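Local coordinates for carbohydrate binding family 6 (Clostridium thermocellum, PDB 5A8C), which probably hydrolyses terminal alpha-L-arabinofuranosyl groups from arabinose-containing polysaccharides, as an alpha-L-arabinofuranosidase of glycoside hydrolase family 43 with a five-bladed beta-propeller fold, at residues 175-180 / 186-191; 35-40 / 70-75; 224-229 / 249-254. All blocks are in the same frame, centred on the assembly; numbering follows the deposited sequence. Where two conformers were deposited one is given.

Contact 1. Residues 175-180 / 186-191; sequences MYFGGN and RVIKLG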
loop_
_atom_site.group_PDB
_atom_site.type_symbol
_atom_site.label_atom_id
_atom_site.label_comp_id
_atom_site.label_asym_id
_atom_site.label_seq_id
_atom_site.Cartn_x
_atom_site.Cartn_y
_atom_site.Cartn_z
ATOM N N MET A 175 8.826 -0.275 -9.349
ATOM C CA MET A 175 8.245 -0.990 -8.210
ATOM C C MET A 175 9.228 -0.959 -7.055
ATOM O O MET A 175 10.320 -1.522 -7.195
ATOM C CB MET A 175 7.872 -2.399 -8.539
ATOM C CG MET A 175 7.292 -3.141 -7.335
ATOM S SD MET A 175 7.157 -4.928 -7.445
ATOM C CE MET A 175 5.800 -4.908 -8.531
ATOM N N TYR A 176 8.814 -0.377 -5.950
ATOM C CA TYR A 176 9.547 -0.415 -4.682
ATOM C C TYR A 176 8.979 -1.551 -3.847
ATOM O O TYR A 176 7.764 -1.779 -3.877
ATOM C CB TYR A 176 9.372 0.933 -3.926
ATOM C CG TYR A 176 9.835 2.136 -4.711
ATOM C CD1 TYR A 176 9.089 2.680 -5.751
ATOM C CD2 TYR A 176 11.085 2.741 -4.448
ATOM C CE1 TYR A 176 9.530 3.758 -6.493
ATOM C CE2 TYR A 176 11.508 3.833 -5.179
ATOM C CZ TYR A 176 10.753 4.345 -6.218
ATOM O OH TYR A 176 11.111 5.419 -6.966
ATOM N N PHE A 177 9.811 -2.286 -3.116
ATOM C CA PHE A 177 9.309 -3.433 -2.365
ATOM C C PHE A 177 10.352 -3.807 -1.305
ATOM O O PHE A 177 11.449 -3.241 -1.270
ATOM C CB PHE A 177 8.982 -4.622 -3.301
ATOM C CG PHE A 177 10.165 -5.116 -4.099
ATOM C CD1 PHE A 177 10.523 -4.495 -5.291
ATOM C CD2 PHE A 177 10.858 -6.239 -3.716
ATOM C CE1 PHE A 177 11.592 -4.984 -6.062
ATOM C CE2 PHE A 177 11.904 -6.749 -4.471
ATOM C CZ PHE A 177 12.244 -6.122 -5.654
ATOM N N GLY A 178 9.984 -4.763 -0.481
ATOM C CA GLY A 178 10.893 -5.240 0.548
ATOM C C GLY A 178 10.305 -5.137 1.937
ATOM O O GLY A 178 9.150 -4.749 2.149
ATOM N N GLY A 179 11.124 -5.453 2.932
ATOM C CA GLY A 179 10.683 -5.451 4.284
ATOM C C GLY A 179 11.763 -5.946 5.231
ATOM O O GLY A 179 12.681 -6.640 4.829
ATOM N N ASN A 180 11.642 -5.549 6.485
ATOM C CA ASN A 180 12.402 -6.066 7.609
ATOM C C ASN A 180 13.875 -5.662 7.553
ATOM O O ASN A 180 14.771 -6.495 7.656
ATOM C CB ASN A 180 12.284 -7.575 7.750
ATOM C CG ASN A 180 12.797 -8.068 9.056
ATOM O OD1 ASN A 180 12.732 -7.387 10.069
ATOM N ND2 ASN A 180 13.315 -9.274 9.057
ATOM N N ARG A 186 14.126 -2.662 -2.038
ATOM C CA ARG A 186 14.539 -2.831 -3.422
ATOM C C ARG A 186 13.637 -2.003 -4.320
ATOM O O ARG A 186 12.477 -1.745 -3.994
ATOM C CB ARG A 186 14.472 -4.297 -3.837
ATOM C CG ARG A 186 15.393 -5.217 -3.056
ATOM C CD ARG A 186 16.869 -5.004 -3.342
ATOM N NE ARG A 186 17.736 -5.907 -2.586
ATOM C CZ ARG A 186 18.143 -5.715 -1.340
ATOM N NH1 ARG A 186 17.787 -4.644 -0.667
ATOM N NH2 ARG A 186 18.946 -6.598 -0.761
ATOM N N VAL A 187 14.165 -1.601 -5.467
ATOM C CA VAL A 187 13.372 -0.957 -6.493
ATOM C C VAL A 187 13.800 -1.507 -7.842
ATOM O O VAL A 187 14.991 -1.656 -8.123
ATOM C CB VAL A 187 13.438 0.588 -6.417
ATOM C CG1 VAL A 187 14.877 1.129 -6.498
ATOM C CG2 VAL A 187 12.559 1.231 -7.451
ATOM N N ILE A 188 12.838 -1.822 -8.686
ATOM C CA ILE A 188 13.097 -2.342 -10.025
ATOM C C ILE A 188 12.241 -1.603 -11.036
ATOM O O ILE A 188 11.098 -1.229 -10.754
ATOM C CB ILE A 188 12.871 -3.856 -10.088
ATOM C CG1 ILE A 188 13.481 -4.480 -11.380
ATOM C CG2 ILE A 188 11.399 -4.237 -9.919
ATOM C CD1 ILE A 188 13.597 -5.986 -11.311
ATOM N N LYS A 189 12.786 -1.352 -12.220
ATOM C CA LYS A 189 11.987 -0.828 -13.309
ATOM C C LYS A 189 11.004 -1.838 -13.839
ATOM O O LYS A 189 11.297 -3.021 -13.949
ATOM C CB LYS A 189 12.921 -0.364 -14.440
ATOM C CG LYS A 189 13.736 0.807 -14.053
ATOM C CD LYS A 189 14.649 1.279 -15.202
ATOM C CE LYS A 189 15.685 0.265 -15.718
ATOM N NZ LYS A 189 16.708 -0.142 -14.704
ATOM N N LEU A 190 9.796 -1.346 -14.176
ATOM C CA LEU A 190 8.815 -2.118 -14.928
ATOM C C LEU A 190 8.744 -1.632 -16.345
ATOM O O LEU A 190 8.909 -0.438 -16.623
ATOM C CB LEU A 190 7.423 -2.035 -14.287
ATOM C CG LEU A 190 7.311 -2.426 -12.810
ATOM C CD1 LEU A 190 5.871 -2.374 -12.384
ATOM C CD2 LEU A 190 7.948 -3.754 -12.533
ATOM N N GLY A 191 8.457 -2.547 -17.271
ATOM C CA GLY A 191 8.198 -2.147 -18.626
ATOM C C GLY A 191 6.937 -1.321 -18.751
ATOM O O GLY A 191 6.061 -1.318 -17.863
#

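Contact 2. Residues 35-40 / 70-75; sequences RFTADP and DITCIS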
loop_
_atom_site.group_PDB
_atom_site.type_symbol
_atom_site.label_atom_id
_atom_site.label_comp_id
_atom_site.label_asym_id
_atom_site.label_seq_id
_atom_site.Cartn_x
_atom_site.Cartn_y
_atom_site.Cartn_z
ATOM N N ARG A 35 -16.745 -5.493 6.036
ATOM C CA ARG A 35 -15.743 -6.508 6.137
ATOM C C ARG A 35 -14.474 -5.815 6.579
ATOM O O ARG A 35 -14.345 -4.612 6.395
ATOM C CB ARG A 35 -15.550 -7.235 4.791
ATOM C CG ARG A 35 -16.781 -7.971 4.308
ATOM C CD ARG A 35 -16.675 -8.630 2.944
ATOM N NE ARG A 35 -16.220 -7.726 1.913
ATOM C CZ ARG A 35 -16.914 -6.722 1.406
ATOM N NH1 ARG A 35 -18.149 -6.440 1.789
ATOM N NH2 ARG A 35 -16.372 -5.968 0.489
ATOM N N PHE A 36 -13.523 -6.574 7.132
ATOM C CA PHE A 36 -12.281 -5.960 7.611
ATOM C C PHE A 36 -11.307 -5.714 6.451
ATOM O O PHE A 36 -11.198 -6.525 5.522
ATOM C CB PHE A 36 -11.677 -6.865 8.702
ATOM C CG PHE A 36 -12.560 -6.967 9.919
ATOM C CD1 PHE A 36 -12.701 -5.862 10.747
ATOM C CD2 PHE A 36 -13.253 -8.127 10.212
ATOM C CE1 PHE A 36 -13.548 -5.927 11.848
ATOM C CE2 PHE A 36 -14.118 -8.174 11.307
ATOM C CZ PHE A 36 -14.242 -7.079 12.122
ATOM N N THR A 37 -10.618 -4.581 6.540
ATOM C CA THR A 37 -9.762 -4.087 5.456
ATOM C C THR A 37 -8.503 -3.492 6.037
ATOM O O THR A 37 -8.498 -2.871 7.105
ATOM C CB THR A 37 -10.507 -2.969 4.652
ATOM O OG1 THR A 37 -11.019 -1.941 5.488
ATOM C CG2 THR A 37 -11.622 -3.582 3.805
ATOM N N ALA A 38 -7.394 -3.633 5.285
ATOM C CA ALA A 38 -6.085 -3.183 5.751
ATOM C C ALA A 38 -5.215 -2.761 4.560
ATOM O O ALA A 38 -5.532 -3.032 3.392
ATOM C CB ALA A 38 -5.363 -4.298 6.499
ATOM N N ASP A 39 -4.131 -2.083 4.889
ATOM C CA ASP A 39 -3.044 -1.859 3.881
ATOM C C ASP A 39 -3.534 -1.181 2.614
ATOM O O ASP A 39 -3.287 -1.643 1.497
ATOM C CB ASP A 39 -2.366 -3.188 3.513
ATOM C CG ASP A 39 -2.004 -4.029 4.699
ATOM O OD1 ASP A 39 -1.551 -3.496 5.719
ATOM O OD2 ASP A 39 -2.131 -5.303 4.545
ATOM N N PRO A 40 -4.285 -0.077 2.747
ATOM C CA PRO A 40 -4.903 0.515 1.562
ATOM C C PRO A 40 -3.937 1.071 0.530
ATOM O O PRO A 40 -2.852 1.592 0.891
ATOM C CB PRO A 40 -5.747 1.622 2.156
ATOM C CG PRO A 40 -5.020 2.030 3.406
ATOM C CD PRO A 40 -4.541 0.713 3.961
ATOM N N ASP A 70 -7.766 -12.225 -0.684
ATOM C CA ASP A 70 -8.384 -11.399 -1.706
ATOM C C ASP A 70 -8.227 -9.903 -1.342
ATOM O O ASP A 70 -7.749 -9.579 -0.262
ATOM C CB ASP A 70 -9.824 -11.882 -1.995
ATOM C CG ASP A 70 -10.706 -12.086 -0.801
ATOM O OD1 ASP A 70 -10.371 -11.607 0.283
ATOM O OD2 ASP A 70 -11.794 -12.687 -0.997
ATOM N N ILE A 71 -8.630 -9.069 -2.303
ATOM C CA ILE A 71 -8.498 -7.612 -2.235
ATOM C C ILE A 71 -9.906 -6.994 -2.322
ATOM O O ILE A 71 -10.605 -7.236 -3.298
ATOM C CB ILE A 71 -7.637 -7.103 -3.380
ATOM C CG1 ILE A 71 -6.259 -7.652 -3.329
ATOM C CG2 ILE A 71 -7.662 -5.580 -3.454
ATOM C CD1 ILE A 71 -5.538 -7.297 -2.121
ATOM N N THR A 72 -10.214 -6.122 -1.372
ATOM C CA THR A 72 -11.471 -5.378 -1.324
ATOM C C THR A 72 -11.312 -4.062 -2.038
ATOM O O THR A 72 -10.255 -3.441 -1.940
ATOM C CB THR A 72 -11.819 -5.095 0.180
ATOM O OG1 THR A 72 -11.900 -6.311 0.888
ATOM C CG2 THR A 72 -13.068 -4.270 0.316
ATOM N N CYS A 73 -12.375 -3.575 -2.694
ATOM C CA CYS A 73 -12.335 -2.231 -3.283
ATOM C C CYS A 73 -13.591 -1.484 -2.857
ATOM O O CYS A 73 -14.722 -2.018 -2.950
ATOM C CB CYS A 73 -12.310 -2.325 -4.798
ATOM S SG CYS A 73 -12.359 -0.796 -5.694
ATOM N N ILE A 74 -13.409 -0.230 -2.428
ATOM C CA ILE A 74 -14.508 0.721 -2.150
ATOM C C ILE A 74 -14.200 1.997 -2.926
ATOM O O ILE A 74 -13.057 2.277 -3.261
ATOM C CB ILE A 74 -14.683 0.954 -0.636
ATOM C CG1 ILE A 74 -13.521 1.716 -0.019
ATOM C CG2 ILE A 74 -14.965 -0.340 0.085
ATOM C CD1 ILE A 74 -13.708 2.080 1.436
ATOM N N SER A 75 -15.227 2.817 -3.161
ATOM C CA SER A 75 -14.972 4.078 -3.845
ATOM C C SER A 75 -15.966 5.120 -3.461
ATOM O O SER A 75 -17.052 4.866 -2.930
ATOM C CB SER A 75 -14.969 3.937 -5.379
ATOM O OG SER A 75 -16.301 3.800 -5.889
#

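Contact 3. Residues 224-229 / 249-254; sequences FSYASD and FQYKGV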
loop_
_atom_site.group_PDB
_atom_site.type_symbol
_atom_site.label_atom_id
_atom_site.label_comp_id
_atom_site.label_asym_id
_atom_site.label_seq_id
_atom_site.Cartn_x
_atom_site.Cartn_y
_atom_site.Cartn_z
ATOM N N PHE A 224 9.718 8.999 -0.561
ATOM C CA PHE A 224 9.713 7.596 -0.211
ATOM C C PHE A 224 9.165 7.498 1.211
ATOM O O PHE A 224 9.781 7.974 2.155
ATOM C CB PHE A 224 11.119 6.988 -0.267
ATOM C CG PHE A 224 11.101 5.535 0.107
ATOM C CD1 PHE A 224 10.839 4.579 -0.880
ATOM C CD2 PHE A 224 11.296 5.107 1.391
ATOM C CE1 PHE A 224 10.797 3.240 -0.534
ATOM C CE2 PHE A 224 11.215 3.758 1.716
ATOM C CZ PHE A 224 10.966 2.836 0.734
ATOM N N SER A 225 7.966 6.932 1.328
ATOM C CA SER A 225 7.315 6.770 2.638
ATOM C C SER A 225 7.181 5.286 2.962
ATOM O O SER A 225 7.225 4.435 2.052
ATOM C CB SER A 225 6.006 7.532 2.701
ATOM O OG SER A 225 5.095 7.110 1.707
ATOM N N TYR A 226 7.051 4.970 4.233
ATOM C CA TYR A 226 7.167 3.591 4.659
ATOM C C TYR A 226 6.704 3.443 6.088
ATOM O O TYR A 226 6.609 4.451 6.832
ATOM C CB TYR A 226 8.603 3.095 4.533
ATOM C CG TYR A 226 9.613 3.847 5.369
ATOM C CD1 TYR A 226 10.135 5.065 4.951
ATOM C CD2 TYR A 226 10.041 3.350 6.582
ATOM C CE1 TYR A 226 11.069 5.741 5.713
ATOM C CE2 TYR A 226 10.986 4.012 7.362
ATOM C CZ TYR A 226 11.511 5.217 6.919
ATOM O OH TYR A 226 12.506 5.885 7.621
ATOM N N ALA A 227 6.450 2.218 6.510
ATOM C CA ALA A 227 6.216 1.905 7.903
ATOM C C ALA A 227 7.540 1.537 8.570
ATOM O O ALA A 227 8.290 0.684 8.065
ATOM C CB ALA A 227 5.208 0.784 8.054
ATOM N N SER A 228 7.799 2.178 9.702
ATOM C CA SER A 228 9.043 1.904 10.472
ATOM C C SER A 228 8.847 0.708 11.369
ATOM O O SER A 228 7.748 0.192 11.586
ATOM C CB SER A 228 9.500 3.134 11.206
ATOM O OG SER A 228 8.564 3.508 12.171
ATOM N N ASP A 229 10.001 0.243 11.906
ATOM C CA ASP A 229 10.008 -0.926 12.758
ATOM C C ASP A 229 9.530 -0.574 14.193
ATOM O O ASP A 229 9.041 0.504 14.447
ATOM C CB ASP A 229 11.357 -1.583 12.654
ATOM C CG ASP A 229 12.507 -0.775 13.240
ATOM O OD1 ASP A 229 12.271 0.074 14.126
ATOM O OD2 ASP A 229 13.663 -1.022 12.774
ATOM N N PHE A 249 18.132 10.145 -1.245
ATOM C CA PHE A 249 17.104 10.393 -0.221
ATOM C C PHE A 249 17.721 10.814 1.107
ATOM O O PHE A 249 18.787 10.337 1.507
ATOM C CB PHE A 249 16.246 9.127 -0.023
ATOM C CG PHE A 249 15.316 8.914 -1.167
ATOM C CD1 PHE A 249 14.078 9.498 -1.159
ATOM C CD2 PHE A 249 15.661 8.148 -2.259
ATOM C CE1 PHE A 249 13.198 9.361 -2.240
ATOM C CE2 PHE A 249 14.823 8.024 -3.352
ATOM C CZ PHE A 249 13.586 8.653 -3.333
ATOM N N GLN A 250 16.977 11.673 1.781
ATOM C CA GLN A 250 17.296 12.101 3.139
ATOM C C GLN A 250 16.026 12.027 3.964
ATOM O O GLN A 250 14.928 12.467 3.566
ATOM C CB GLN A 250 17.819 13.543 3.144
ATOM C CG GLN A 250 19.186 13.642 2.436
ATOM C CD GLN A 250 20.342 12.974 3.176
ATOM O OE1 GLN A 250 20.278 12.708 4.376
ATOM N NE2 GLN A 250 21.395 12.709 2.462
ATOM N N TYR A 251 16.154 11.505 5.179
ATOM C CA TYR A 251 15.018 11.339 6.130
ATOM C C TYR A 251 14.486 12.684 6.526
ATOM O O TYR A 251 15.238 13.626 6.845
ATOM C CB TYR A 251 15.550 10.588 7.362
ATOM C CG TYR A 251 14.502 10.407 8.413
ATOM C CD1 TYR A 251 13.598 9.378 8.348
ATOM C CD2 TYR A 251 14.396 11.320 9.468
ATOM C CE1 TYR A 251 12.614 9.236 9.313
ATOM C CE2 TYR A 251 13.425 11.198 10.453
ATOM C CZ TYR A 251 12.530 10.163 10.365
ATOM O OH TYR A 251 11.544 10.062 11.320
ATOM N N LYS A 252 13.142 12.786 6.592
ATOM C CA LYS A 252 12.452 14.022 6.905
ATOM C C LYS A 252 11.490 13.965 8.090
ATOM O O LYS A 252 11.135 15.032 8.585
ATOM C CB LYS A 252 11.719 14.546 5.703
ATOM C CG LYS A 252 12.593 14.868 4.515
ATOM C CD LYS A 252 13.582 15.980 4.757
ATOM C CE LYS A 252 14.420 16.250 3.523
ATOM N NZ LYS A 252 15.481 17.251 3.765
ATOM N N GLY A 253 11.116 12.793 8.562
ATOM C CA GLY A 253 10.251 12.701 9.743
ATOM C C GLY A 253 9.097 11.784 9.586
ATOM O O GLY A 253 9.073 10.847 8.784
ATOM N N VAL A 254 8.062 12.056 10.389
ATOM C CA VAL A 254 6.857 11.247 10.538
ATOM C C VAL A 254 5.686 11.882 9.810
ATOM O O VAL A 254 5.362 13.043 10.018
ATOM C CB VAL A 254 6.517 11.084 12.050
ATOM C CG1 VAL A 254 5.176 10.404 12.224
ATOM C CG2 VAL A 254 7.623 10.299 12.760
#

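Contact 1. Residues 175-180 / 186-191
Met175 to Phe177 run antiparallel to Arg186 to Ile188 as the two arms of a beta hairpin, the short strand axes 4.7 Å apart at closest and at 149° to each other. Met175–Ile188 and Phe177–Arg186 are hydrogen-bonded pairs, Tyr176–Val187 the non-hydrogen-bonded pair between them. The bond from Met175 N to Ile188 O is 2.8 Å and nearly straight; that from Arg186 N to Phe177 O matches it at 2.8 Å. On one face of the sheet Val187 CG2 stands over the centre of the Tyr176 ring, 3.6 Å from its centroid, a CH-pi contact made by two side chains lying alongside each other. On the other face Phe177 CG sits between its backbone N and carbonyl carbon (chi1 60°), which swings the ring across the neighbouring strand. Arg186 CB lies over that ring, 3.4 Å from Phe177 CZ, while Ile188 CG2 comes within 3.9 Å of Phe177 CE1. The arginine suits this buried place because its aliphatic root covers an aromatic face and its guanidinium reaches backbone carbonyls, NE meeting Val152 O and NH1 Asn183 O. Main-chain bonding therefore sets the pairing, and on each face an aliphatic group covers a ring.

Contact 2. Residues 35-40 / 70-75
Just before the corner at Asp39, on the chain that leads into the first blade, Arg35 and Thr37 lie against Thr72 on strand 70-76, the third strand of that blade. The touching atoms are few. Thr37 CG2 and Thr72 CG2 meet methyl to methyl at 3.8 Å, with the two side chains crossing at about a right angle, and Arg35 NH2 comes to 3.7 Å from Thr72 CG2. Thr72 has its OG1 beside the backbone N (chi1 -58°), which leaves the methyl CG2 anti to that N and offers it to both partners. Strand 70-76 belongs to one blade of the five-bladed propeller, whereas Thr37 pairs its backbone with Arg299. The CA atoms of Thr37 and Thr72 are 7.1 Å apart, too far for backbone pairing, and side chains bridge the gap. Beta-branched threonine fits here by being two-sided, its methyl packing while its hydroxyl bonds elsewhere: Thr37 OG1 meets Val301 N, and Thr72 OG1 meets Glu87 OE2. That same carboxylate oxygen takes a salt bridge from Arg35 NE, and Arg35 NH1 pairs with Asp84 OD2, so the fourth strand, 83-90, supplies both acids that hold the guanidinium beside Thr72. At the corner itself, Asp39 OD2 hydrogen-bonds both Ser54 OG and O3 of a Tris molecule probably taken up from the crystallisation liquor.

Contact 3. Residues 224-229 / 249-254
Phe224 and Phe249 have the closest CA atoms of the two segments, 7.9 Å apart; strand 237-242 lies between strands 221-228 and 250-256 of this antiparallel sheet, so side chains reach across it. Phe224 presents its CB, 3.7 Å from Phe249 CE1: with CG anti to the backbone N (chi1 180°), its ring swings off toward Met204, Ala213, Met215 and Met240. Phe249 also packs on Met204, Met215 and Met240, so the two phenylalanines share one methionine-rich apolar cluster, where flexible thioethers fit easily around flat rings. Farther along, Tyr226 meets Tyr251 with the two side chains about perpendicular. The hydroxyl of Tyr226 arrives at the edge of the Tyr251 ring, near its plane, with OH 3.7 Å from CD1 of Tyr251. Oxygen at the rim of a ring faces slightly positive C-H groups, probably a mildly favourable placement, and this hydroxyl also hydrogen-bonds Pro207 O. One face of the Tyr251 ring is covered by Gly253 N, 3.4 Å above its plane. Lys252 and Gly253 both stand opposite Tyr239 in a classic beta bulge, whose second residue adopts backbone angles (phi 132°, psi -156°) that glycine tolerates readily. At the far end of Tyr251, OH bonds Glu238 OE1, while OE2 of that acid holds Ser228 OG. Tyrosine serves both places with a ring that packs and a hydroxyl that finds a polar partner, so the junction is apolar at its phenylalanine end and polar at its tyrosine end.

Contacts 1 and 3 lie in different sheets of the propeller, and contact 2 joins a third sheet to the chain entering it. Contacts 1 and 3 are joined directly: Tyr176 CD2 packs 4.0 Å from Phe224 CE1, and the contact centres are about 16 Å apart. Contact 2 lies across the chain's centre, about 22 Å centre to centre from contact 1 and about 24 Å from contact 3. The bound calcium ion is about 9 Å from the side chains of Tyr176 and Tyr226 and about 13 Å from that of Thr37. Segment 35-40 also reaches the bound Tris through Asp39, consistent with a central substrate pocket as in other family 43 enzymes.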